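Local coordinates for sialidase B (Streptococcus pneumoniae serotype 4, PDB 4XJW), which hydrolyses alpha-(2->3)-, alpha-(2->6)- and alpha-(2->8)-glycosidic linkages of terminal sialic acids in oligosaccharides, glycoproteins and glycolipids, and acts as an intramolecular trans-sialidase, at residues Y212-G217 with I292-K297; Q456-K461 with A504-L509. The protein carries 1 engineered substitution. All blocks are in the same frame, centred on the assembly; numbering follows the deposited sequence.

Interaction 1 of 2, residues Y212-G217 with I292-K297. With OPX ((1s,3R,4S)-1-[(cyclohexylamino)methyl]-3,4-dihydroxycyclopentanesulfonic acid), chain B.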
ATOM      1  N   TYR A 212      13.693   3.574   5.216  1.00  7.92           N
ATOM      2  CA  TYR A 212      14.798   3.445   6.149  1.00  7.13           C
ATOM      3  C   TYR A 212      15.974   4.232   5.597  1.00  6.89           C
ATOM      4  O   TYR A 212      16.296   4.133   4.406  1.00  9.77           O
ATOM      5  CB  TYR A 212      15.200   1.976   6.284  1.00  7.67           C
ATOM      6  CG  TYR A 212      16.111   1.666   7.455  1.00  9.64           C
ATOM      7  CD1 TYR A 212      17.478   1.931   7.396  1.00  8.90           C
ATOM      8  CD2 TYR A 212      15.608   1.098   8.607  1.00 11.18           C
ATOM      9  CE1 TYR A 212      18.313   1.633   8.466  1.00 10.22           C
ATOM     10  CE2 TYR A 212      16.428   0.794   9.677  1.00 11.34           C
ATOM     11  CZ  TYR A 212      17.775   1.058   9.601  1.00 10.02           C
ATOM     12  OH  TYR A 212      18.573   0.749  10.681  1.00 11.78           O
ATOM     13  N   THR A 213      16.617   5.008   6.460  1.00  6.01           N
ATOM     14  CA  THR A 213      17.736   5.848   6.034  1.00  6.82           C
ATOM     15  C   THR A 213      19.039   5.134   6.367  1.00  7.69           C
ATOM     16  O   THR A 213      19.338   4.876   7.534  1.00  7.86           O
ATOM     17  CB  THR A 213      17.683   7.209   6.722  1.00  8.65           C
ATOM     18  OG1 THR A 213      16.432   7.834   6.413  1.00 10.31           O
ATOM     19  CG2 THR A 213      18.831   8.105   6.258  1.00 10.79           C
ATOM     20  N   LEU A 214      19.795   4.813   5.320  1.00  7.81           N
ATOM     21  CA  LEU A 214      21.064   4.100   5.457  1.00  8.21           C
ATOM     22  C   LEU A 214      22.192   5.048   5.854  1.00 10.27           C
ATOM     23  O   LEU A 214      22.081   6.276   5.708  1.00  9.46           O
ATOM     24  CB  LEU A 214      21.417   3.358   4.156  1.00  9.83           C
ATOM     25  CG  LEU A 214      20.325   2.399   3.658  1.00  9.56           C
ATOM     26  CD1 LEU A 214      20.770   1.775   2.331  1.00 12.06           C
ATOM     27  CD2 LEU A 214      20.058   1.319   4.691  1.00 13.78           C
ATOM     28  N   SER A 215      23.266   4.468   6.380  1.00 10.56           N
ATOM     29  CA  SER A 215      24.407   5.263   6.849  1.00 10.33           C
ATOM     30  C   SER A 215      25.066   6.083   5.734  1.00  9.93           C
ATOM     31  O   SER A 215      25.636   7.161   5.983  1.00  9.51           O
ATOM     32  CB  SER A 215      25.426   4.368   7.549  1.00 11.62           C
ATOM     33  OG  SER A 215      26.064   3.479   6.653  1.00 15.22           O
ATOM     34  N   SER A 216      24.990   5.589   4.505  1.00 11.17           N
ATOM     35  CA  SER A 216      25.564   6.318   3.377  1.00 10.90           C
ATOM     36  C   SER A 216      24.727   7.541   3.009  1.00 10.92           C
ATOM     37  O   SER A 216      25.157   8.373   2.213  1.00  9.79           O
ATOM     38  CB  SER A 216      25.662   5.410   2.156  1.00 12.76           C
ATOM     39  OG  SER A 216      24.344   5.117   1.699  1.00 11.80           O
ATOM     40  N   GLY A 217      23.506   7.626   3.543  1.00  8.38           N
ATOM     41  CA  GLY A 217      22.579   8.690   3.175  1.00 11.04           C
ATOM     42  C   GLY A 217      21.542   8.239   2.156  1.00  9.20           C
ATOM     43  O   GLY A 217      20.563   8.947   1.881  1.00 14.12           O
ATOM     44  N   ILE A 292      12.865  -3.543   7.234  1.00  9.14           N
ATOM     45  CA  ILE A 292      14.267  -3.297   6.871  1.00 10.20           C
ATOM     46  C   ILE A 292      15.103  -2.809   8.057  1.00 10.42           C
ATOM     47  O   ILE A 292      14.618  -2.043   8.888  1.00  9.60           O
ATOM     48  CB  ILE A 292      14.364  -2.237   5.758  1.00  9.91           C
ATOM     49  CG1 ILE A 292      13.817  -2.783   4.446  1.00 14.28           C
ATOM     50  CG2 ILE A 292      15.814  -1.806   5.534  1.00 14.06           C
ATOM     51  CD1 ILE A 292      13.637  -1.689   3.394  1.00 14.82           C
ATOM     52  N   VAL A 293      16.362  -3.244   8.126  1.00 10.21           N
ATOM     53  CA  VAL A 293      17.314  -2.664   9.060  1.00  9.12           C
ATOM     54  C   VAL A 293      18.689  -2.671   8.411  1.00  9.69           C
ATOM     55  O   VAL A 293      18.941  -3.443   7.479  1.00 12.31           O
ATOM     56  CB  VAL A 293      17.328  -3.463  10.385  1.00 10.72           C
ATOM     57  CG1 VAL A 293      18.143  -4.732  10.212  1.00 10.37           C
ATOM     58  CG2 VAL A 293      17.912  -2.620  11.509  1.00 12.72           C
ATOM     59  N   GLU A 294      19.568  -1.783   8.861  1.00  8.71           N
ATOM     60  CA  GLU A 294      20.957  -1.829   8.402  1.00 12.15           C
ATOM     61  C   GLU A 294      21.843  -2.317   9.529  1.00 11.37           C
ATOM     62  O   GLU A 294      21.679  -1.894  10.676  1.00 12.01           O
ATOM     63  CB  GLU A 294      21.430  -0.472   7.885  1.00 12.29           C
ATOM     64  CG  GLU A 294      22.857  -0.510   7.309  1.00 16.99           C
ATOM     65  CD  GLU A 294      23.212   0.756   6.547  1.00 15.93           C
ATOM     66  OE1 GLU A 294      23.079   1.846   7.134  1.00 16.51           O
ATOM     67  OE2 GLU A 294      23.604   0.654   5.363  1.00 17.49           O
ATOM     68  N   ASP A 295      22.776  -3.209   9.201  1.00 11.44           N
ATOM     69  CA  ASP A 295      23.696  -3.772  10.183  1.00 12.45           C
ATOM     70  C   ASP A 295      25.040  -3.061  10.153  1.00 15.53           C
ATOM     71  O   ASP A 295      25.683  -2.991   9.109  1.00 16.79           O
ATOM     72  CB  ASP A 295      23.882  -5.269   9.928  1.00 13.80           C
ATOM     73  CG  ASP A 295      24.947  -5.883  10.813  1.00 16.51           C
ATOM     74  OD1 ASP A 295      24.999  -5.535  12.013  1.00 20.19           O
ATOM     75  OD2 ASP A 295      25.711  -6.722  10.302  1.00 17.82           O
ATOM     76  N   LYS A 296      25.473  -2.546  11.300  1.00 16.23           N
ATOM     77  CA  LYS A 296      26.762  -1.856  11.361  1.00 18.65           C
ATOM     78  C   LYS A 296      27.943  -2.809  11.239  1.00 19.16           C
ATOM     79  O   LYS A 296      28.955  -2.479  10.614  1.00 19.13           O
ATOM     80  CB  LYS A 296      26.871  -1.032  12.643  1.00 22.71           C
ATOM     81  CG  LYS A 296      26.126   0.285  12.583  1.00 19.07           C
ATOM     82  CD  LYS A 296      26.194   1.017  13.916  1.00 18.54           C
ATOM     83  CE  LYS A 296      25.509   0.217  15.010  1.00 22.91           C
ATOM     84  NZ  LYS A 296      25.431   0.972  16.292  1.00 25.31           N
ATOM     85  N   LYS A 297      27.819  -3.999  11.812  1.00 19.97           N
ATOM     86  CA  LYS A 297      28.926  -4.953  11.790  1.00 19.38           C
ATOM     87  C   LYS A 297      29.344  -5.333  10.368  1.00 24.30           C
ATOM     88  O   LYS A 297      30.483  -5.088   9.959  1.00 23.01           O
ATOM     89  CB  LYS A 297      28.583  -6.211  12.590  1.00 23.14           C
ATOM     90  CG  LYS A 297      29.765  -7.159  12.759  1.00 22.37           C
ATOM     91  CD  LYS A 297      29.385  -8.395  13.550  1.00 21.80           C
ATOM     92  CE  LYS A 297      29.019  -8.059  14.994  1.00 24.38           C
ATOM     93  NZ  LYS A 297      28.770  -9.289  15.811  1.00 25.58           N
TER
HETATM   94  CAF OPX B 701      19.901  11.798  10.039  1.00 14.11           C
HETATM   95  CAG OPX B 701      21.042  11.131  10.750  1.00 17.63           C
HETATM   96  CAH OPX B 701      19.166  10.810   9.192  1.00 15.56           C
HETATM   97  CAI OPX B 701      20.556   9.972  11.570  1.00 15.51           C
HETATM   98  CAJ OPX B 701      18.681   9.629   9.983  1.00 12.73           C
HETATM   99  CAK OPX B 701      18.888   6.745  10.851  1.00 14.04           C
HETATM  100  CAL OPX B 701      16.754   6.061  12.084  1.00 12.40           C
HETATM  101  CAM OPX B 701      17.764   4.489  10.583  1.00  9.10           C
HETATM  102  CAO OPX B 701      15.762   5.045  11.649  1.00 10.15           C
HETATM  103  CAP OPX B 701      16.262   4.568  10.354  1.00  9.14           C
HETATM  104  CAQ OPX B 701      19.819   8.976  10.729  1.00 15.30           C
HETATM  105  CAR OPX B 701      18.084   5.612  11.558  1.00 10.63           C
HETATM  106  NAN OPX B 701      19.326   7.916  11.625  1.00 14.40           N
HETATM  107  OAA OPX B 701      19.357   6.107  13.835  1.00 19.20           O
HETATM  108  OAB OPX B 701      18.248   3.955  13.628  1.00 14.73           O
HETATM  109  OAC OPX B 701      14.488   5.580  11.556  1.00 12.87           O
HETATM  110  OAD OPX B 701      16.017   5.445   9.333  1.00 11.23           O
HETATM  111  OAE OPX B 701      20.270   4.363  12.401  1.00 14.53           O
HETATM  112  SAS OPX B 701      19.047   4.976  12.931  1.00 14.65           S
HETATM  113  O   HOH W   1      25.042   2.572   4.131  1.00 16.58           O

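Interaction 2 of 2, residues Q456-K461 with A504-L509. With OPX ((1s,3R,4S)-1-[(cyclohexylamino)methyl]-3,4-dihydroxycyclopentanesulfonic acid), chain B.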
ATOM      1  N   GLN A 456      10.310  -0.740   9.943  1.00  8.93           N
ATOM      2  CA  GLN A 456      11.730  -0.747  10.277  1.00  8.37           C
ATOM      3  C   GLN A 456      12.027  -1.774  11.341  1.00  9.21           C
ATOM      4  O   GLN A 456      11.244  -1.977  12.274  1.00 10.69           O
ATOM      5  CB  GLN A 456      12.173   0.640  10.787  1.00 11.40           C
ATOM      6  CG  GLN A 456      11.992   1.782   9.777  1.00  9.79           C
ATOM      7  CD  GLN A 456      12.486   3.134  10.276  1.00 11.76           C
ATOM      8  OE1 GLN A 456      12.809   3.300  11.455  1.00 12.34           O
ATOM      9  NE2 GLN A 456      12.544   4.113   9.372  1.00 10.82           N
ATOM     10  N   GLY A 457      13.169  -2.433  11.204  1.00 10.75           N
ATOM     11  CA  GLY A 457      13.797  -3.089  12.334  1.00  9.69           C
ATOM     12  C   GLY A 457      14.599  -2.013  13.047  1.00 11.97           C
ATOM     13  O   GLY A 457      14.652  -0.855  12.584  1.00 12.44           O
ATOM     14  N   LEU A 458      15.219  -2.378  14.163  1.00  8.69           N
ATOM     15  CA  LEU A 458      15.954  -1.409  14.976  1.00 10.85           C
ATOM     16  C   LEU A 458      17.398  -1.824  15.171  1.00  9.75           C
ATOM     17  O   LEU A 458      17.686  -2.923  15.642  1.00 11.39           O
ATOM     18  CB  LEU A 458      15.287  -1.263  16.345  1.00 12.02           C
ATOM     19  CG  LEU A 458      15.987  -0.296  17.306  1.00 11.84           C
ATOM     20  CD1 LEU A 458      15.809   1.142  16.881  1.00 14.74           C
ATOM     21  CD2 LEU A 458      15.425  -0.491  18.700  1.00 14.21           C
ATOM     22  N   ALA A 459      18.302  -0.943  14.755  1.00  8.91           N
ATOM     23  CA  ALA A 459      19.722  -1.104  15.009  1.00 10.49           C
ATOM     24  C   ALA A 459      20.074  -0.233  16.190  1.00  9.69           C
ATOM     25  O   ALA A 459      19.834   0.970  16.191  1.00 17.66           O
ATOM     26  CB  ALA A 459      20.523  -0.681  13.793  1.00 10.78           C
ATOM     27  N   LEU A 460      20.641  -0.825  17.226  1.00 14.78           N
ATOM     28  CA  LEU A 460      20.949  -0.053  18.427  0.58 16.09           C
ATOM     29  C   LEU A 460      22.165   0.837  18.240  1.00 17.28           C
ATOM     30  O   LEU A 460      23.097   0.480  17.524  1.00 16.85           O
ATOM     31  CB  LEU A 460      21.140  -0.971  19.624  0.58 14.19           C
ATOM     32  CG  LEU A 460      19.820  -1.589  20.072  0.58 17.25           C
ATOM     33  CD1 LEU A 460      20.009  -2.394  21.319  0.58 17.37           C
ATOM     34  CD2 LEU A 460      18.771  -0.502  20.272  0.58 15.11           C
ATOM     35  N   LYS A 461      22.141   1.999  18.887  1.00 14.83           N
ATOM     36  CA  LYS A 461      23.180   3.011  18.723  1.00 18.01           C
ATOM     37  C   LYS A 461      24.561   2.589  19.232  1.00 17.89           C
ATOM     38  O   LYS A 461      25.570   2.875  18.587  1.00 21.68           O
ATOM     39  CB  LYS A 461      22.755   4.316  19.408  1.00 20.33           C
ATOM     40  CG  LYS A 461      21.618   5.058  18.715  1.00 27.25           C
ATOM     41  CD  LYS A 461      22.147   6.051  17.681  1.00 36.95           C
ATOM     42  CE  LYS A 461      21.020   6.699  16.873  1.00 35.58           C
ATOM     43  NZ  LYS A 461      20.094   7.506  17.715  1.00 44.19           N
ATOM     44  N   ALA A 504       3.882  -3.382  15.573  1.00  9.40           N
ATOM     45  CA  ALA A 504       4.680  -2.620  16.530  1.00 10.17           C
ATOM     46  C   ALA A 504       5.881  -2.015  15.832  1.00  9.28           C
ATOM     47  O   ALA A 504       6.477  -2.655  14.970  1.00 11.54           O
ATOM     48  CB  ALA A 504       5.148  -3.525  17.640  1.00 10.53           C
ATOM     49  N   GLN A 505       6.259  -0.806  16.244  1.00  9.62           N
ATOM     50  CA  GLN A 505       7.459  -0.164  15.730  1.00  7.89           C
ATOM     51  C   GLN A 505       8.206   0.452  16.900  1.00 11.18           C
ATOM     52  O   GLN A 505       7.599   0.889  17.879  1.00 11.07           O
ATOM     53  CB  GLN A 505       7.084   0.883  14.682  1.00  8.14           C
ATOM     54  CG  GLN A 505       6.668   0.292  13.322  1.00  9.53           C
ATOM     55  CD  GLN A 505       7.845  -0.315  12.542  1.00 10.50           C
ATOM     56  OE1 GLN A 505       8.488   0.366  11.734  1.00  9.86           O
ATOM     57  NE2 GLN A 505       8.107  -1.598  12.766  1.00  9.08           N
ATOM     58  N   MET A 506       9.530   0.489  16.794  1.00  8.36           N
ATOM     59  CA  MET A 506      10.402   0.812  17.923  1.00 10.42           C
ATOM     60  C   MET A 506      11.206   2.089  17.673  1.00 10.07           C
ATOM     61  O   MET A 506      11.513   2.426  16.536  1.00 11.59           O
ATOM     62  CB  MET A 506      11.388  -0.336  18.161  1.00  8.69           C
ATOM     63  CG  MET A 506      10.755  -1.691  18.518  1.00  9.98           C
ATOM     64  SD  MET A 506      11.915  -3.055  18.349  1.00 13.35           S
ATOM     65  CE  MET A 506      11.927  -3.290  16.566  1.00 14.49           C
ATOM     66  N   VAL A 507      11.547   2.775  18.759  1.00 10.52           N
ATOM     67  CA  VAL A 507      12.490   3.884  18.727  1.00 10.25           C
ATOM     68  C   VAL A 507      13.429   3.722  19.911  1.00 11.05           C
ATOM     69  O   VAL A 507      13.024   3.217  20.963  1.00 11.49           O
ATOM     70  CB  VAL A 507      11.791   5.266  18.805  1.00 13.04           C
ATOM     71  CG1 VAL A 507      10.812   5.435  17.665  1.00 15.41           C
ATOM     72  CG2 VAL A 507      11.082   5.450  20.143  1.00 13.44           C
ATOM     73  N   GLU A 508      14.688   4.111  19.735  1.00  9.93           N
ATOM     74  CA  GLU A 508      15.640   4.122  20.848  1.00 11.47           C
ATOM     75  C   GLU A 508      15.613   5.518  21.476  1.00 14.39           C
ATOM     76  O   GLU A 508      16.111   6.480  20.889  1.00 14.23           O
ATOM     77  CB  GLU A 508      17.067   3.733  20.398  1.00 12.37           C
ATOM     78  CG  GLU A 508      17.969   3.384  21.592  1.00 16.08           C
ATOM     79  CD  GLU A 508      19.335   2.863  21.204  1.00 17.34           C
ATOM     80  OE1 GLU A 508      19.682   2.927  20.006  1.00 18.11           O
ATOM     81  OE2 GLU A 508      20.061   2.388  22.109  1.00 18.18           O
ATOM     82  N   LEU A 509      15.000   5.640  22.651  1.00 13.55           N
ATOM     83  CA  LEU A 509      14.880   6.944  23.316  1.00 16.13           C
ATOM     84  C   LEU A 509      16.227   7.493  23.752  1.00 19.28           C
ATOM     85  O   LEU A 509      16.488   8.689  23.642  1.00 24.01           O
ATOM     86  CB  LEU A 509      13.965   6.856  24.541  1.00 17.88           C
ATOM     87  CG  LEU A 509      12.479   6.620  24.285  1.00 18.67           C
ATOM     88  CD1 LEU A 509      11.718   6.633  25.590  1.00 20.02           C
ATOM     89  CD2 LEU A 509      11.933   7.663  23.322  1.00 18.36           C
TER
HETATM   90  CAF OPX B 701      19.901  11.798  10.039  1.00 14.11           C
HETATM   91  CAG OPX B 701      21.042  11.131  10.750  1.00 17.63           C
HETATM   92  CAH OPX B 701      19.166  10.810   9.192  1.00 15.56           C
HETATM   93  CAI OPX B 701      20.556   9.972  11.570  1.00 15.51           C
HETATM   94  CAJ OPX B 701      18.681   9.629   9.983  1.00 12.73           C
HETATM   95  CAK OPX B 701      18.888   6.745  10.851  1.00 14.04           C
HETATM   96  CAL OPX B 701      16.754   6.061  12.084  1.00 12.40           C
HETATM   97  CAM OPX B 701      17.764   4.489  10.583  1.00  9.10           C
HETATM   98  CAO OPX B 701      15.762   5.045  11.649  1.00 10.15           C
HETATM   99  CAP OPX B 701      16.262   4.568  10.354  1.00  9.14           C
HETATM  100  CAQ OPX B 701      19.819   8.976  10.729  1.00 15.30           C
HETATM  101  CAR OPX B 701      18.084   5.612  11.558  1.00 10.63           C
HETATM  102  NAN OPX B 701      19.326   7.916  11.625  1.00 14.40           N
HETATM  103  OAA OPX B 701      19.357   6.107  13.835  1.00 19.20           O
HETATM  104  OAB OPX B 701      18.248   3.955  13.628  1.00 14.73           O
HETATM  105  OAC OPX B 701      14.488   5.580  11.556  1.00 12.87           O
HETATM  106  OAD OPX B 701      16.017   5.445   9.333  1.00 11.23           O
HETATM  107  OAE OPX B 701      20.270   4.363  12.401  1.00 14.53           O
HETATM  108  SAS OPX B 701      19.047   4.976  12.931  1.00 14.65           S
HETATM  109  O   HOH W   2      11.063  -0.145  14.421  1.00 10.96           O
HETATM  110  O   HOH W   3      18.491   3.261  17.053  1.00 23.70           O

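Interaction 1 of 2, residues Y212-G217 with I292-K297
Tyr212 and Glu294 reach across between two neighbouring blades of the sialidase beta-propeller, where strand 205-213 of one blade runs almost parallel to strand 286-294 of the next. No backbone pairing joins them, so side chains make the contact. With CG anti to the backbone N (chi1 -166°), the Tyr212 ring is carried toward strand 286-294. One face lies against the backbone carbonyl carbon of Val293; the opposite face carries the cyclopentane of OPX, whose CAP lies over the ring centre, 3.7 Å above its plane. A flat, largely apolar ring suits this double role, and its hydroxyl can still take part: Glu294 N points at Tyr212 OH in a straight but weak hydrogen bond of 3.3 Å. Next along the strand, Thr213 N donates to the ligand hydroxyl OAD at 3.0 Å, so the residue after the stacked tyrosine holds the inhibitor by its backbone.

Beyond the strand, Leu214 to Gly217 form a type I turn, closed by Gly217 N to Leu214 O at 2.9 Å. Gly217 has a positive phi (100°), at which a beta carbon would collide with the preceding carbonyl oxygen. Glu294 stretches toward this turn, its CB packing 3.9 Å from Leu214 CD2 as the two side chains cross nearly at right angles. The carboxylate then receives Ser215 N on the syn lone pair of OE1, at a short 2.7 Å. Its other oxygen, OE2, accepts a proton from a water at 2.7 Å that in turn accepts from Ser216 N and bonds to Ser215 OG. Glutamate has the length and the two acceptors needed to serve successive amides of the turn, one directly and one through water; these donors would be expected to favour its ionised form.

Interaction 2 of 2, residues Q456-K461 with A504-L509
Gln456 and Gln505 fasten together the inner strands of two successive propeller blades, 451-459 and 504-510, within the BNR repeat-like domain of this sialidase. The strands run nearly parallel but do not pair; a glutamine amide stands in for the missing backbone partner. Bent at chi2 (-71°), the Gln505 chain brings OE1 to Gln456 N, which donates at 2.8 Å along an almost straight line (174°), in the carbonyl plane and on a lone pair. The NE2 of the same amide donates to Gln456 O at 3.2 Å, with that acceptor tilted 28° out of the amide plane, and to Ala504 O at 2.9 Å. Having both donor and acceptor, glutamine can satisfy the N-H and the C=O of one residue together. A water that accepts from Met506 N also lies within bonding distance of Gln456 O.

The side chain of Gln456 serves the ligand instead: its OE1 accepts from the OPX hydroxyl OAC at 2.8 Å, while NE2 bonds to Leu211 O. Between the polar ends, Leu458 CB packs 3.9 Å from the terminal methyl CE of Met506, the two side chains crossing obliquely; a leucine and a methionine suit this buried, apolar middle of the contact.

At the far end Glu508 is extended, long enough to meet the backbone where strand 451-459 has ended. Its OE1 accepts Lys461 N at 2.9 Å on the syn lone pair and a second proton, from a water, at 3.2 Å; that water's other proton goes to Ala459 O. OE2 is taken by Gly512 N, so both oxygens of this buried carboxylate are satisfied. The Lys461 side chain runs aslant past Glu508 and continues to the inhibitor, where CE approaches the sulfonate oxygen OAA to 3.5 Å.

Interactions 1 and 2 lie about 12 Å apart between centres and meet through strands 286-294 and 451-459, neighbours in one sheet, where Gly457 N probably bonds to Ile292 O at 2.8 Å. Past the strand ends, Lys296 NZ reaches Leu460 O at 2.7 Å, a second probable hydrogen bond. Both also wall the OPX pocket: 212-217 holds one ring hydroxyl and 456-461 the adjacent one. Interaction 1 is remote from the annotated catalytic and substrate sites. Interaction 2 comes nearer, since the side chain of Gln505 is about 7 Å from that of Glu503, a predicted active-site residue, and about 9 Å from that of Arg519, which probably binds substrate.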